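PDB 5C2V: hydrazine synthase subunit gamma, which reduces nitric oxide to hydroxylamine as the diheme subunit of the hydrazine synthase complex, the first half-reaction in making hydrazine from nitric oxide and ammonium. Local coordinates for residues G166-T169 with E170-R174; I229-E233 with A234-P238. One frame throughout, in Å; residues are numbered along the deposited sequence.

Interaction 1 (G166-T169 with E170-R174); sequences GSLT and EAQKR
Thr169 and Gln172 form a capping box at the start of helix 170-179, with Thr169 as N-cap and Gln172 three residues on. Two reciprocal hydrogen bonds make the box. Thr169 OG1 accepts from Gln172 N at 3.2 Å with an N-H...O angle of 164°, while the backbone N of Thr169 donates to Gln172 OE1 at 3.2 Å. This second donor stands above the amide plane, 60° out of it and away from the lone-pair directions. A chi1 of 71° sets the threonine hydroxyl between its own N and carbonyl carbon, turned to the first turn of the helix. The first backbone bond of the helix runs from Lys173 N to Thr169 O at 2.8 Å. Van der Waals contacts surround these bonds. The glutamine CB and CG lie alongside the hydroxyl, and CB and CG of Leu168, buried against Arg162 and Met195, each lie 3.7 Å from Gln172 OE1. The exposed Lys173 passes Thr169 O, its CG 4.1 Å from Leu168 CB, and bends further out. Ala171 and Arg174 pack this helix start on helix 301-312. NE2 of Gln172 donates to Phe161 O, which should fix the flip of the buried carboxamide; the box gives Gln172 N and Thr169 N side-chain acceptors, and its glutamine also ties the helix start to the preceding loop.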
loop_
_atom_site.group_PDB
_atom_site.type_symbol
_atom_site.label_atom_id
_atom_site.label_comp_id
_atom_site.label_asym_id
_atom_site.label_seq_id
_atom_site.Cartn_x
_atom_site.Cartn_y
_atom_site.Cartn_z
ATOM N N GLY C 166 -40.278 -56.636 -35.350
ATOM C CA GLY C 166 -39.280 -56.196 -36.306
ATOM C C GLY C 166 -39.896 -55.346 -37.397
ATOM O O GLY C 166 -39.207 -54.571 -38.061
ATOM N N SER C 167 -41.205 -55.488 -37.573
ATOM C CA SER C 167 -41.923 -54.765 -38.614
ATOM C C SER C 167 -42.108 -53.301 -38.243
ATOM O O SER C 167 -41.718 -52.868 -37.158
ATOM C CB SER C 167 -43.286 -55.414 -38.869
ATOM O OG SER C 167 -43.960 -55.674 -37.650
ATOM N N LEU C 168 -42.713 -52.542 -39.146
ATOM C CA LEU C 168 -42.988 -51.139 -38.878
ATOM C C LEU C 168 -44.368 -51.009 -38.249
ATOM O O LEU C 168 -45.093 -51.996 -38.125
ATOM C CB LEU C 168 -42.905 -50.311 -40.165
ATOM C CG LEU C 168 -41.540 -49.770 -40.610
ATOM C CD1 LEU C 168 -40.516 -50.880 -40.787
ATOM C CD2 LEU C 168 -41.674 -48.963 -41.896
ATOM N N THR C 169 -44.731 -49.791 -37.864
ATOM C CA THR C 169 -46.087 -49.523 -37.412
ATOM C C THR C 169 -46.859 -48.930 -38.592
ATOM O O THR C 169 -46.268 -48.667 -39.636
ATOM C CB THR C 169 -46.099 -48.567 -36.202
ATOM O OG1 THR C 169 -45.728 -47.255 -36.630
ATOM C CG2 THR C 169 -45.116 -49.045 -35.133
ATOM N N GLU C 170 -48.161 -48.696 -38.420
ATOM C CA GLU C 170 -48.989 -48.169 -39.513
ATOM C C GLU C 170 -48.892 -46.653 -39.631
ATOM O O GLU C 170 -49.261 -46.070 -40.658
ATOM C CB GLU C 170 -50.452 -48.587 -39.349
ATOM C CG GLU C 170 -50.900 -49.041 -37.965
ATOM C CD GLU C 170 -52.119 -49.948 -38.057
ATOM O OE1 GLU C 170 -53.139 -49.511 -38.632
ATOM O OE2 GLU C 170 -52.045 -51.105 -37.587
ATOM N N ALA C 171 -48.375 -46.021 -38.584
ATOM C CA ALA C 171 -48.057 -44.607 -38.631
ATOM C C ALA C 171 -46.785 -44.424 -39.448
ATOM O O ALA C 171 -46.690 -43.528 -40.291
ATOM C CB ALA C 171 -47.895 -44.050 -37.230
ATOM N N GLN C 172 -45.813 -45.291 -39.181
ATOM C CA GLN C 172 -44.551 -45.297 -39.905
ATOM C C GLN C 172 -44.750 -45.738 -41.355
ATOM O O GLN C 172 -44.141 -45.179 -42.271
ATOM C CB GLN C 172 -43.543 -46.203 -39.199
ATOM C CG GLN C 172 -43.153 -45.719 -37.810
ATOM C CD GLN C 172 -42.420 -46.772 -37.001
ATOM O OE1 GLN C 172 -42.158 -47.872 -37.486
ATOM N NE2 GLN C 172 -42.089 -46.438 -35.758
ATOM N N LYS C 173 -45.601 -46.741 -41.558
ATOM C CA LYS C 173 -45.966 -47.174 -42.902
ATOM C C LYS C 173 -46.677 -46.046 -43.636
ATOM O O LYS C 173 -46.482 -45.854 -44.838
ATOM C CB LYS C 173 -46.861 -48.414 -42.862
ATOM C CG LYS C 173 -46.139 -49.714 -42.556
ATOM C CD LYS C 173 -47.099 -50.892 -42.615
ATOM C CE LYS C 173 -46.863 -51.861 -41.467
ATOM N NZ LYS C 173 -48.119 -52.157 -40.720
ATOM N N ARG C 174 -47.509 -45.309 -42.904
ATOM C CA ARG C 174 -48.211 -44.162 -43.471
ATOM C C ARG C 174 -47.227 -43.078 -43.901
ATOM O O ARG C 174 -47.401 -42.447 -44.944
ATOM C CB ARG C 174 -49.212 -43.593 -42.465
ATOM C CG ARG C 174 -50.624 -43.449 -43.005
ATOM C CD ARG C 174 -51.590 -42.957 -41.932
ATOM N NE ARG C 174 -51.691 -43.877 -40.800
ATOM C CZ ARG C 174 -51.344 -43.571 -39.553
ATOM N NH1 ARG C 174 -50.874 -42.365 -39.268
ATOM N NH2 ARG C 174 -51.471 -44.472 -38.588
#

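Interaction 2 (I229-E233 with A234-P238); sequences ISALE and AGEDP
Ala231 O receives Glu236 N in a nearly straight 3.1 Å hydrogen bond, 171° at the hydrogen, as the backbone turns out of helix 229-234 through Gly235, whose phi is +80°. This is the six-to-one bond of a Schellman motif with Gly235 as C-prime residue; its inner partner, Gly235 N to Leu232 O at 3.3 Å, is weak. One step earlier Ala234 N still reaches Ser230 O at 2.9 Å in the ordinary helical pattern, though less straight. Side chains add a smaller contact on the buried side of the turn. The methyl of Ala231 meets the carboxylate of Glu236, with CB 3.4 Å from OE1, and CB of Glu236 sits 3.6 Å from Ala231 O. With CG anti to the backbone N (chi1 -172°) and the chain extended beyond it, the glutamate reaches past this methyl. Its OE2 is gripped by Arg277 in a salt bridge and by Ser243 OG in a hydrogen bond, while Ile247 packs against both Ala231 and Glu236. The CB of Ala234 lies by the carbonyls of Ser230 and Ala231. The positive phi of Gly235 lets the chain fold back so that a late carbonyl of the helix is satisfied by Glu236 N, and the salt bridge to Arg277, which would favour a charged carboxylate, ties this helix end to a later part of the chain.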
loop_
_atom_site.group_PDB
_atom_site.type_symbol
_atom_site.label_atom_id
_atom_site.label_comp_id
_atom_site.label_asym_id
_atom_site.label_seq_id
_atom_site.Cartn_x
_atom_site.Cartn_y
_atom_site.Cartn_z
ATOM N N ILE C 229 -38.169 -18.756 -38.397
ATOM C CA ILE C 229 -39.361 -17.937 -38.575
ATOM C C ILE C 229 -40.255 -18.007 -37.344
ATOM O O ILE C 229 -40.766 -16.989 -36.875
ATOM C CB ILE C 229 -40.156 -18.374 -39.822
ATOM C CG1 ILE C 229 -39.330 -18.124 -41.085
ATOM C CG2 ILE C 229 -41.480 -17.631 -39.905
ATOM C CD1 ILE C 229 -40.047 -18.478 -42.368
ATOM N N SER C 230 -40.431 -19.216 -36.820
ATOM C CA SER C 230 -41.233 -19.422 -35.622
ATOM C C SER C 230 -40.614 -18.722 -34.415
ATOM O O SER C 230 -41.325 -18.186 -33.564
ATOM C CB SER C 230 -41.399 -20.917 -35.341
ATOM O OG SER C 230 -40.152 -21.587 -35.394
ATOM N N ALA C 231 -39.286 -18.722 -34.348
ATOM C CA ALA C 231 -38.582 -18.059 -33.256
ATOM C C ALA C 231 -38.633 -16.543 -33.419
ATOM O O ALA C 231 -38.643 -15.807 -32.433
ATOM C CB ALA C 231 -37.144 -18.536 -33.181
ATOM N N LEU C 232 -38.664 -16.083 -34.667
ATOM C CA LEU C 232 -38.785 -14.658 -34.949
ATOM C C LEU C 232 -40.171 -14.164 -34.553
ATOM O O LEU C 232 -40.324 -13.060 -34.029
ATOM C CB LEU C 232 -38.518 -14.368 -36.427
ATOM C CG LEU C 232 -38.553 -12.894 -36.837
ATOM C CD1 LEU C 232 -37.425 -12.119 -36.170
ATOM C CD2 LEU C 232 -38.486 -12.749 -38.349
ATOM N N GLU C 233 -41.177 -14.993 -34.811
ATOM C CA GLU C 233 -42.545 -14.692 -34.411
ATOM C C GLU C 233 -42.672 -14.742 -32.893
ATOM O O GLU C 233 -43.427 -13.975 -32.294
ATOM C CB GLU C 233 -43.524 -15.674 -35.063
ATOM C CG GLU C 233 -44.984 -15.464 -34.684
ATOM C CD GLU C 233 -45.601 -14.250 -35.351
ATOM O OE1 GLU C 233 -46.723 -13.864 -34.962
ATOM O OE2 GLU C 233 -44.970 -13.683 -36.269
ATOM N N ALA C 234 -41.918 -15.647 -32.275
ATOM C CA ALA C 234 -41.944 -15.815 -30.826
ATOM C C ALA C 234 -41.263 -14.652 -30.106
ATOM O O ALA C 234 -41.477 -14.442 -28.912
ATOM C CB ALA C 234 -41.289 -17.132 -30.437
ATOM N N GLY C 235 -40.444 -13.902 -30.836
ATOM C CA GLY C 235 -39.746 -12.761 -30.269
ATOM C C GLY C 235 -38.514 -13.158 -29.480
ATOM O O GLY C 235 -38.145 -12.497 -28.510
ATOM N N GLU C 236 -37.875 -14.244 -29.902
ATOM C CA GLU C 236 -36.681 -14.745 -29.234
ATOM C C GLU C 236 -35.486 -13.826 -29.484
ATOM O O GLU C 236 -35.366 -13.229 -30.554
ATOM C CB GLU C 236 -36.371 -16.168 -29.707
ATOM C CG GLU C 236 -35.254 -16.864 -28.948
ATOM C CD GLU C 236 -35.090 -18.314 -29.359
ATOM O OE1 GLU C 236 -35.992 -18.845 -30.043
ATOM O OE2 GLU C 236 -34.060 -18.924 -29.001
ATOM N N ASP C 237 -34.612 -13.713 -28.489
ATOM C CA ASP C 237 -33.425 -12.870 -28.594
ATOM C C ASP C 237 -32.379 -13.520 -29.496
ATOM O O ASP C 237 -31.901 -14.616 -29.203
ATOM C CB ASP C 237 -32.842 -12.601 -27.202
ATOM C CG ASP C 237 -31.657 -11.652 -27.233
ATOM O OD1 ASP C 237 -31.563 -10.835 -28.173
ATOM O OD2 ASP C 237 -30.822 -11.710 -26.306
ATOM N N PRO C 238 -32.031 -12.844 -30.603
ATOM C CA PRO C 238 -31.027 -13.340 -31.554
ATOM C C PRO C 238 -29.697 -13.652 -30.876
ATOM O O PRO C 238 -29.079 -14.681 -31.147
ATOM C CB PRO C 238 -30.873 -12.176 -32.539
ATOM C CG PRO C 238 -32.167 -11.445 -32.461
ATOM C CD PRO C 238 -32.613 -11.562 -31.035
#

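From the N terminus, the chain reaches interaction 1 first, where the loop after helix 141-152 gives way to helix 170-179; interaction 2 follows where helix 229-234 runs out into the loop leading to strand 256-257. They lie in series, neither nested nor crossed, with centres about 35 Å apart and nearest atoms about 23 Å apart. Each is a local turn at a helix end, one a beginning and the other a finish; neither closes a long loop, since the paired segments are contiguous. In the first turn of helix 170-179, Arg174 forms a salt bridge with Asp306 of helix 301-312. Residues of 229-238 instead pack on loops around Ile247, Ile248 and Val226.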